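Local atomic coordinates of uncharacterized protein (PDB entry 5BMT), a protein that is of unknown function but probably combines an amino-terminal OB-like domain, of a kind found in bacterial lipoproteins, with an immunoglobulin-like fold. Residues D154-L159 / S205-Y210; I15-S20 / S114-R119; D49-N54 / G77-P82. All blocks are in the same frame, centred on the assembly; numbering follows the deposited sequence.

Contact 1 (D154-L159 / S205-Y210); sequences DRVYTL and SYRVKY
Tyr157 and Leu159 pair in parallel with the strand of Arg207, the short strand axes being inclined by 29° and approaching to 4.3 Å. The bond pattern proves the direction: Tyr157 straddles Tyr206, with its N giving a bond to Ser205 O (2.9 Å) and its O taking one from Arg207 N (2.9 Å). Leu159 straddles Val208 likewise, through N to Arg207 O (2.9 Å) and from Lys209 N to Leu159 O (2.8 Å).

Thr158 and Arg207 carry the polar side-chain contact on one face. Arg207 NE meets Thr158 OG1 at 3.1 Å with a nearly straight N-H (176°), the hydroxyl lying at the guanidinium edge, in its plane. With CG between the backbone N and the carbonyl carbon (chi1 62°), the chain then runs extended as far as NE, passing Val156 CG1. The other branch of Thr158, CG2, lies across the aliphatic part of Lys209, 3.9 Å from its CG, while the lysine's charge makes a cation-pi contact with Trp224.

On the opposite face Leu159 CD1 approaches Tyr206 CD2 obliquely and Tyr157 CB faces Tyr206 CB. Tyr157 turns a ring edge to Ser205 O, and its OH bonds Glu196 of helix 186-198; Tyr206 OH reaches Ser109.

Near the corner at Asp154 and Arg155 water takes over from direct pairing. One molecule bridges Asp154 O to Ser205 OG, which also bonds Gln231; another gives a bond to Arg155 O (2.7 Å) and accepts from Ser205 N. The chemistry is thus split: a buried, largely apolar face, covered by helix 186-198 at Tyr157 and Leu159; a face that is partly exposed at Thr158 and Arg207, where one N-H holds the hydroxyl in the guanidinium plane; and a hydrated end.

Contact 2 (I15-S20 / S114-R119); sequences IVDYSS and SNNYKR
Asp17 OD2 is gripped by two donors from across the contact: Asn116 N, at 2.7 Å on its syn lone pair, and Ser114 OG, also at 2.7 Å, which comes in from above the carboxylate plane. Asp17 OD1 takes Asn116 ND2 at 3.0 Å along an almost straight N-H (178°), and Tyr18 N, the neighbouring backbone N-H of the same strand, arrives from the same face of the plane. With CG anti to the backbone N (chi1 -166°), the group extends off its strand into the turn, where these bonds should fix its rotation. The gathering of donors would probably favour the ionised form.

Ser114 works in both directions, for its OG also accepts from Tyr117 N (3.1 Å), an ST motif. Beside it, Asn115 ND2 donates to Tyr18 O at 3.0 Å, with the oxygen close to the amide plane. A water joins Ser19 O to Asn116 ND2. The apolar end belongs to Ile15, whose CG2 lies against Ser114 and whose CD1 is 4.0 Å from Arg119 CD; the guanidinium of Arg119 carries Tyr117 CD1 over one face, while its NE donates to Gly48 O and NH1 forms a salt bridge with Glu184.

Residues 114-117 form the turn between antiparallel strands 106-113 and 118-126, closed by Ser114 N to Tyr117 O (2.9 Å). It docks on strand 10-18, which lies between strands 24-28 and 50-57, with Tyr27 touching Asp17, Ser114 and Asn115.

Contact 3 (D49-N54 / G77-P82); sequences DCVLAN and GAASSP
An antiparallel strand pairing joins 50-57 to 73-79 within the five-stranded mixed sheet of the amino-terminal, probably OB-like, domain. The short axes run at 163° to each other. Asn54 and Ala78 are a hydrogen-bonded pair, with Asn54 N to Ala78 O at 2.9 Å and Ala78 N to Asn54 O at 3.0 Å. Ala53 and Ala79 form the next, non-hydrogen-bonded pair, their CA atoms 4.1 Å apart, a close approach between two small side chains. At Gly77 the chain lies hard against Asn54 O, and its backbone angles are ones that suit a residue without CB.

Past Ala79 the regular pattern changes. Ser80 N still donates to Leu52 O (2.9 Å), but the return bond is made by a side chain: Leu52 N gives a nearly straight bond (171°) to Ser80 OG at 3.0 Å, where a backbone carbonyl would serve in a regular pair. The chi1 of 69° swings OG back over its own backbone and toward Leu52, and OG donates in turn to Ser81 O (2.8 Å). Ser80 O instead bonds Tyr45 OH. With an alanine here, Leu52 N would probably be left without its acceptor and Ser81 O would lose the donor that ties it to the preceding side chain.

Apolar packing continues alongside. Val51 lays CG2 against Ala79 CB (3.7 Å), and Tyr45 touches both residues. At the far end Asp49 and Pro82 lie side by side, pointing the same way, with the carboxylate beside CB and CG of the proline ring; Asp49 OD1 forms a salt bridge with Lys85, and OD2 accepts from Arg46 N. On the backbone of the same proline, Pro82 CA directs its C-H at Cys50 O, 3.3 Å away.

Overall arrangement
Contacts 2 and 3 adjoin, with centres about 14 Å apart, because strands 10-18 and 50-57 are sheet neighbours. Val16 N lies 2.9 Å from Asp49 O, a probable hydrogen bond, and Arg119 CB packs 3.6 Å from Cys50 SG. Contact 3 is nested in the loop that contact 2 closes. Contact 1 comes later in sequence, its centre about 25 Å from that of contact 2; contacts 1 and 3 lie on opposite sides of the chain's centre, with centres about 27 Å apart. Contact 2 couples the five-stranded sheet to the larger one containing contact 1. No active site is established; a sulfate and a buffer molecule, about 5 Å from the Ser19 and Leu52 side chains respectively, probably came from crystallisation.

Contact 1 (D154-L159 / S205-Y210)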
loop_
_atom_site.group_PDB
_atom_site.type_symbol
_atom_site.label_atom_id
_atom_site.label_comp_id
_atom_site.label_asym_id
_atom_site.label_seq_id
_atom_site.Cartn_x
_atom_site.Cartn_y
_atom_site.Cartn_z
ATOM N N ASP A 154 -6.167 -1.844 -21.088
ATOM C CA ASP A 154 -5.024 -1.321 -21.818
ATOM C C ASP A 154 -4.068 -0.543 -20.901
ATOM O O ASP A 154 -4.453 -0.070 -19.826
ATOM C CB ASP A 154 -5.505 -0.426 -22.974
ATOM C CG ASP A 154 -6.245 -1.177 -24.070
ATOM O OD1 ASP A 154 -5.758 -2.251 -24.488
ATOM O OD2 ASP A 154 -7.280 -0.669 -24.540
ATOM N N ARG A 155 -2.817 -0.436 -21.347
ATOM C CA ARG A 155 -1.749 0.373 -20.748
ATOM C C ARG A 155 -1.554 0.062 -19.259
ATOM O O ARG A 155 -1.554 0.962 -18.420
ATOM C CB ARG A 155 -2.020 1.895 -20.961
ATOM C CG ARG A 155 -2.158 2.225 -22.461
ATOM C CD ARG A 155 -2.247 3.723 -22.750
ATOM N NE ARG A 155 -1.040 4.437 -22.331
ATOM C CZ ARG A 155 0.073 4.566 -23.045
ATOM N NH1 ARG A 155 0.160 4.032 -24.264
ATOM N NH2 ARG A 155 1.113 5.220 -22.546
ATOM N N VAL A 156 -1.318 -1.208 -18.949
ATOM C CA VAL A 156 -1.053 -1.617 -17.566
ATOM C C VAL A 156 0.468 -1.650 -17.330
ATOM O O VAL A 156 1.211 -2.272 -18.115
ATOM C CB VAL A 156 -1.675 -3.008 -17.312
ATOM C CG1 VAL A 156 -1.377 -3.490 -15.889
ATOM C CG2 VAL A 156 -3.181 -3.011 -17.584
ATOM N N TYR A 157 0.925 -0.986 -16.259
ATOM C CA TYR A 157 2.333 -0.982 -15.856
ATOM C C TYR A 157 2.560 -2.106 -14.884
ATOM O O TYR A 157 1.644 -2.481 -14.152
ATOM C CB TYR A 157 2.691 0.359 -15.180
ATOM C CG TYR A 157 2.763 1.506 -16.161
ATOM C CD1 TYR A 157 3.950 1.809 -16.822
ATOM C CD2 TYR A 157 1.643 2.295 -16.430
ATOM C CE1 TYR A 157 4.026 2.872 -17.723
ATOM C CE2 TYR A 157 1.709 3.365 -17.327
ATOM C CZ TYR A 157 2.904 3.648 -17.968
ATOM O OH TYR A 157 2.989 4.706 -18.837
ATOM N N THR A 158 3.769 -2.643 -14.857
ATOM C CA THR A 158 4.046 -3.732 -13.920
ATOM C C THR A 158 5.166 -3.335 -12.959
ATOM O O THR A 158 6.250 -2.906 -13.392
ATOM C CB THR A 158 4.425 -5.015 -14.694
ATOM O OG1 THR A 158 3.306 -5.443 -15.465
ATOM C CG2 THR A 158 4.833 -6.169 -13.756
ATOM N N LEU A 159 4.866 -3.442 -11.657
ATOM C CA LEU A 159 5.824 -3.249 -10.574
ATOM C C LEU A 159 6.221 -4.641 -10.092
ATOM O O LEU A 159 5.498 -5.605 -10.380
ATOM C CB LEU A 159 5.187 -2.440 -9.434
ATOM C CG LEU A 159 5.122 -0.921 -9.600
ATOM C CD1 LEU A 159 4.226 -0.501 -10.766
ATOM C CD2 LEU A 159 4.612 -0.275 -8.324
ATOM N N SER A 205 -3.156 2.443 -14.623
ATOM C CA SER A 205 -3.416 1.041 -14.287
ATOM C C SER A 205 -2.099 0.359 -14.042
ATOM O O SER A 205 -1.160 0.524 -14.835
ATOM C CB SER A 205 -4.150 0.330 -15.422
ATOM O OG SER A 205 -5.438 0.871 -15.652
ATOM N N TYR A 206 -2.008 -0.411 -12.964
ATOM C CA TYR A 206 -0.768 -1.138 -12.710
ATOM C C TYR A 206 -1.057 -2.466 -12.026
ATOM O O TYR A 206 -2.161 -2.702 -11.521
ATOM C CB TYR A 206 0.220 -0.298 -11.874
ATOM C CG TYR A 206 -0.153 -0.211 -10.406
ATOM C CD1 TYR A 206 -1.019 0.779 -9.940
ATOM C CD2 TYR A 206 0.378 -1.104 -9.478
ATOM C CE1 TYR A 206 -1.396 0.836 -8.592
ATOM C CE2 TYR A 206 0.074 -1.007 -8.113
ATOM C CZ TYR A 206 -0.857 -0.071 -7.683
ATOM O OH TYR A 206 -1.234 -0.058 -6.361
ATOM N N ARG A 207 -0.062 -3.335 -12.021
ATOM C CA ARG A 207 -0.158 -4.580 -11.281
ATOM C C ARG A 207 1.188 -4.850 -10.640
ATOM O O ARG A 207 2.182 -4.233 -11.038
ATOM C CB ARG A 207 -0.594 -5.736 -12.170
ATOM C CG ARG A 207 0.423 -5.972 -13.267
ATOM C CD ARG A 207 -0.064 -7.072 -14.153
ATOM N NE ARG A 207 0.913 -7.357 -15.193
ATOM C CZ ARG A 207 0.847 -8.426 -15.976
ATOM N NH1 ARG A 207 -0.114 -9.322 -15.804
ATOM N NH2 ARG A 207 1.763 -8.630 -16.904
ATOM N N VAL A 208 1.230 -5.785 -9.693
ATOM C CA VAL A 208 2.462 -6.137 -8.997
ATOM C C VAL A 208 2.775 -7.589 -9.281
ATOM O O VAL A 208 1.939 -8.452 -8.997
ATOM C CB VAL A 208 2.365 -5.870 -7.478
ATOM C CG1 VAL A 208 3.670 -6.271 -6.770
ATOM C CG2 VAL A 208 2.064 -4.401 -7.200
ATOM N N LYS A 209 3.990 -7.857 -9.819
ATOM C CA LYS A 209 4.430 -9.216 -10.041
ATOM C C LYS A 209 5.310 -9.664 -8.866
ATOM O O LYS A 209 5.932 -8.848 -8.171
ATOM C CB LYS A 209 5.115 -9.351 -11.386
ATOM C CG LYS A 209 6.518 -8.882 -11.515
ATOM C CD LYS A 209 7.061 -9.480 -12.852
ATOM C CE LYS A 209 8.558 -9.642 -12.849
ATOM N NZ LYS A 209 9.192 -9.022 -14.046
ATOM N N TYR A 210 5.323 -10.958 -8.605
ATOM C CA TYR A 210 6.079 -11.482 -7.487
ATOM C C TYR A 210 6.555 -12.901 -7.797
ATOM O O TYR A 210 5.928 -13.586 -8.603
ATOM C CB TYR A 210 5.196 -11.492 -6.200
ATOM C CG TYR A 210 3.888 -12.249 -6.358
ATOM C CD1 TYR A 210 3.822 -13.622 -6.139
ATOM C CD2 TYR A 210 2.721 -11.591 -6.732
ATOM C CE1 TYR A 210 2.626 -14.320 -6.283
ATOM C CE2 TYR A 210 1.515 -12.275 -6.885
ATOM C CZ TYR A 210 1.471 -13.643 -6.653
ATOM O OH TYR A 210 0.294 -14.347 -6.786
HETATM O O HOH W 1 -5.894 1.456 -18.238
HETATM O O HOH W 2 -1.790 3.242 -17.039
#

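Contact 2 (I15-S20 / S114-R119)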
loop_
_atom_site.group_PDB
_atom_site.type_symbol
_atom_site.label_atom_id
_atom_site.label_comp_id
_atom_site.label_asym_id
_atom_site.label_seq_id
_atom_site.Cartn_x
_atom_site.Cartn_y
_atom_site.Cartn_z
ATOM N N ILE A 15 -3.622 6.796 5.786
ATOM C CA ILE A 15 -2.410 7.564 6.009
ATOM C C ILE A 15 -2.683 8.583 7.127
ATOM O O ILE A 15 -3.698 9.301 7.090
ATOM C CB ILE A 15 -1.970 8.306 4.719
ATOM C CG1 ILE A 15 -1.662 7.306 3.573
ATOM C CG2 ILE A 15 -0.733 9.241 5.023
ATOM C CD1 ILE A 15 -1.423 8.021 2.216
ATOM N N VAL A 16 -1.752 8.698 8.081
ATOM C CA VAL A 16 -1.806 9.738 9.118
ATOM C C VAL A 16 -1.173 10.998 8.527
ATOM O O VAL A 16 -0.068 10.898 7.969
ATOM C CB VAL A 16 -1.019 9.269 10.384
ATOM C CG1 VAL A 16 -1.021 10.349 11.486
ATOM C CG2 VAL A 16 -1.587 7.962 10.917
ATOM N N ASP A 17 -1.822 12.169 8.628
ATOM C CA ASP A 17 -1.209 13.357 8.037
ATOM C C ASP A 17 -1.833 14.613 8.603
ATOM O O ASP A 17 -2.887 14.554 9.221
ATOM C CB ASP A 17 -1.428 13.316 6.520
ATOM C CG ASP A 17 -0.625 14.251 5.656
ATOM O OD1 ASP A 17 0.281 14.946 6.194
ATOM O OD2 ASP A 17 -0.889 14.274 4.436
ATOM N N TYR A 18 -1.165 15.733 8.388
ATOM C CA TYR A 18 -1.690 17.028 8.769
ATOM C C TYR A 18 -2.603 17.570 7.698
ATOM O O TYR A 18 -2.271 17.522 6.505
ATOM C CB TYR A 18 -0.539 18.036 8.911
ATOM C CG TYR A 18 0.317 17.910 10.137
ATOM C CD1 TYR A 18 -0.207 18.155 11.407
ATOM C CD2 TYR A 18 1.679 17.671 10.032
ATOM C CE1 TYR A 18 0.609 18.169 12.533
ATOM C CE2 TYR A 18 2.501 17.665 11.154
ATOM C CZ TYR A 18 1.963 17.938 12.401
ATOM O OH TYR A 18 2.773 17.967 13.511
ATOM N N SER A 19 -3.698 18.198 8.129
ATOM C CA SER A 19 -4.540 18.992 7.237
ATOM C C SER A 19 -3.817 20.319 6.932
ATOM O O SER A 19 -2.775 20.599 7.514
ATOM C CB SER A 19 -5.872 19.281 7.926
ATOM O OG SER A 19 -5.689 20.277 8.927
ATOM N N SER A 20 -4.436 21.186 6.132
ATOM C CA SER A 20 -3.848 22.498 5.804
ATOM C C SER A 20 -3.739 23.428 7.020
ATOM O O SER A 20 -2.961 24.401 6.981
ATOM C CB SER A 20 -4.677 23.175 4.718
ATOM O OG SER A 20 -5.984 23.467 5.182
ATOM N N SER A 114 -3.155 11.351 0.634
ATOM C CA SER A 114 -3.477 12.183 1.788
ATOM C C SER A 114 -3.220 13.625 1.379
ATOM O O SER A 114 -2.893 13.896 0.217
ATOM C CB SER A 114 -2.678 11.775 3.025
ATOM O OG SER A 114 -1.295 12.087 2.917
ATOM N N ASN A 115 -3.271 14.544 2.324
ATOM C CA ASN A 115 -3.039 15.926 1.963
ATOM C C ASN A 115 -1.627 16.124 1.400
ATOM O O ASN A 115 -1.461 16.820 0.395
ATOM C CB ASN A 115 -3.247 16.762 3.233
ATOM C CG ASN A 115 -3.216 18.243 2.991
ATOM O OD1 ASN A 115 -3.577 18.710 1.905
ATOM N ND2 ASN A 115 -2.745 18.994 3.977
ATOM N N ASN A 116 -0.609 15.495 2.032
ATOM C CA ASN A 116 0.793 15.728 1.696
ATOM C C ASN A 116 1.553 14.517 1.172
ATOM O O ASN A 116 2.718 14.669 0.788
ATOM C CB ASN A 116 1.532 16.218 2.947
ATOM C CG ASN A 116 0.971 17.530 3.443
ATOM O OD1 ASN A 116 1.042 18.539 2.735
ATOM N ND2 ASN A 116 0.312 17.497 4.620
ATOM N N TYR A 117 0.959 13.327 1.228
ATOM C CA TYR A 117 1.675 12.116 0.870
ATOM C C TYR A 117 0.899 11.199 -0.024
ATOM O O TYR A 117 -0.341 11.244 -0.080
ATOM C CB TYR A 117 1.961 11.309 2.158
ATOM C CG TYR A 117 2.851 11.998 3.157
ATOM C CD1 TYR A 117 4.234 11.953 3.030
ATOM C CD2 TYR A 117 2.312 12.678 4.246
ATOM C CE1 TYR A 117 5.068 12.568 3.966
ATOM C CE2 TYR A 117 3.128 13.327 5.164
ATOM C CZ TYR A 117 4.506 13.256 5.030
ATOM O OH TYR A 117 5.334 13.887 5.932
ATOM N N LYS A 118 1.651 10.323 -0.715
ATOM C CA LYS A 118 1.073 9.192 -1.462
ATOM C C LYS A 118 1.829 7.949 -1.058
ATOM O O LYS A 118 3.072 7.988 -0.992
ATOM C CB LYS A 118 1.127 9.394 -2.989
ATOM C CG LYS A 118 0.362 10.654 -3.422
ATOM C CD LYS A 118 0.314 10.796 -4.927
ATOM C CE LYS A 118 -0.341 12.118 -5.323
ATOM N NZ LYS A 118 0.579 13.278 -5.131
ATOM N N ARG A 119 1.108 6.856 -0.783
ATOM C CA ARG A 119 1.759 5.581 -0.462
ATOM C C ARG A 119 1.057 4.458 -1.134
ATOM O O ARG A 119 -0.177 4.420 -1.142
ATOM C CB ARG A 119 1.786 5.275 1.052
ATOM C CG ARG A 119 2.925 5.949 1.835
ATOM C CD ARG A 119 2.505 7.302 2.360
ATOM N NE ARG A 119 3.617 7.873 3.134
ATOM C CZ ARG A 119 4.703 8.445 2.622
ATOM N NH1 ARG A 119 4.828 8.598 1.301
ATOM N NH2 ARG A 119 5.671 8.885 3.425
HETATM O O HOH W 3 -0.346 20.207 5.904
#

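Contact 3 (D49-N54 / G77-P82)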
loop_
_atom_site.group_PDB
_atom_site.type_symbol
_atom_site.label_atom_id
_atom_site.label_comp_id
_atom_site.label_asym_id
_atom_site.label_seq_id
_atom_site.Cartn_x
_atom_site.Cartn_y
_atom_site.Cartn_z
ATOM N N ASP A 49 2.818 8.120 8.061
ATOM C CA ASP A 49 2.658 6.713 8.408
ATOM C C ASP A 49 1.398 6.148 7.807
ATOM O O ASP A 49 0.386 6.835 7.678
ATOM C CB ASP A 49 2.532 6.541 9.938
ATOM C CG ASP A 49 3.820 6.690 10.730
ATOM O OD1 ASP A 49 4.899 6.746 10.112
ATOM O OD2 ASP A 49 3.749 6.725 11.980
ATOM N N CYS A 50 1.441 4.858 7.504
ATOM C CA CYS A 50 0.269 4.099 7.082
ATOM C C CYS A 50 -0.122 3.179 8.194
ATOM O O CYS A 50 0.743 2.606 8.869
ATOM C CB CYS A 50 0.566 3.297 5.829
ATOM S SG CYS A 50 0.770 4.314 4.358
ATOM N N VAL A 51 -1.428 3.012 8.397
ATOM C CA VAL A 51 -1.937 2.139 9.453
ATOM C C VAL A 51 -3.159 1.412 8.941
ATOM O O VAL A 51 -3.750 1.831 7.937
ATOM C CB VAL A 51 -2.316 2.965 10.739
ATOM C CG1 VAL A 51 -1.094 3.678 11.338
ATOM C CG2 VAL A 51 -3.460 3.966 10.456
ATOM N N LEU A 52 -3.550 0.338 9.635
ATOM C CA LEU A 52 -4.861 -0.261 9.454
ATOM C C LEU A 52 -5.723 0.335 10.558
ATOM O O LEU A 52 -5.444 0.126 11.751
ATOM C CB LEU A 52 -4.817 -1.801 9.530
ATOM C CG LEU A 52 -6.198 -2.468 9.413
ATOM C CD1 LEU A 52 -6.871 -2.136 8.094
ATOM C CD2 LEU A 52 -6.071 -3.983 9.572
ATOM N N ALA A 53 -6.726 1.126 10.185
ATOM C CA ALA A 53 -7.555 1.767 11.195
ATOM C C ALA A 53 -8.917 1.167 11.269
ATOM O O ALA A 53 -9.470 0.801 10.243
ATOM C CB ALA A 53 -7.689 3.239 10.849
ATOM N N ASN A 54 -9.473 1.104 12.488
ATOM C CA ASN A 54 -10.855 0.679 12.666
ATOM C C ASN A 54 -11.579 1.882 13.259
ATOM O O ASN A 54 -11.069 2.529 14.172
ATOM C CB ASN A 54 -10.997 -0.604 13.496
ATOM C CG ASN A 54 -10.633 -0.454 14.943
ATOM O OD1 ASN A 54 -11.499 -0.284 15.809
ATOM N ND2 ASN A 54 -9.350 -0.503 15.229
ATOM N N GLY A 77 -12.066 5.414 17.271
ATOM C CA GLY A 77 -11.459 4.184 16.812
ATOM C C GLY A 77 -10.024 4.061 17.250
ATOM O O GLY A 77 -9.565 4.748 18.166
ATOM N N ALA A 78 -9.321 3.179 16.569
ATOM C CA ALA A 78 -7.944 2.895 16.907
ATOM C C ALA A 78 -7.239 2.426 15.665
ATOM O O ALA A 78 -7.860 2.231 14.620
ATOM C CB ALA A 78 -7.884 1.841 18.002
ATOM N N ALA A 79 -5.937 2.292 15.750
ATOM C CA ALA A 79 -5.204 1.876 14.579
ATOM C C ALA A 79 -4.091 0.920 14.967
ATOM O O ALA A 79 -3.633 0.892 16.111
ATOM C CB ALA A 79 -4.620 3.106 13.887
ATOM N N SER A 80 -3.617 0.173 13.979
ATOM C CA SER A 80 -2.469 -0.703 14.173
ATOM C C SER A 80 -1.200 0.111 14.371
ATOM O O SER A 80 -1.204 1.334 14.214
ATOM C CB SER A 80 -2.275 -1.514 12.886
ATOM O OG SER A 80 -1.827 -0.697 11.795
ATOM N N SER A 81 -0.082 -0.580 14.628
ATOM C CA SER A 81 1.231 0.042 14.597
ATOM C C SER A 81 1.493 0.486 13.149
ATOM O O SER A 81 0.899 -0.109 12.228
ATOM C CB SER A 81 2.303 -0.949 15.045
ATOM O OG SER A 81 2.159 -1.274 16.417
ATOM N N PRO A 82 2.322 1.504 12.886
ATOM C CA PRO A 82 2.586 1.891 11.494
ATOM C C PRO A 82 3.183 0.746 10.679
ATOM O O PRO A 82 3.999 -0.050 11.188
ATOM C CB PRO A 82 3.655 2.995 11.617
ATOM C CG PRO A 82 3.516 3.508 13.000
ATOM C CD PRO A 82 3.103 2.341 13.830
#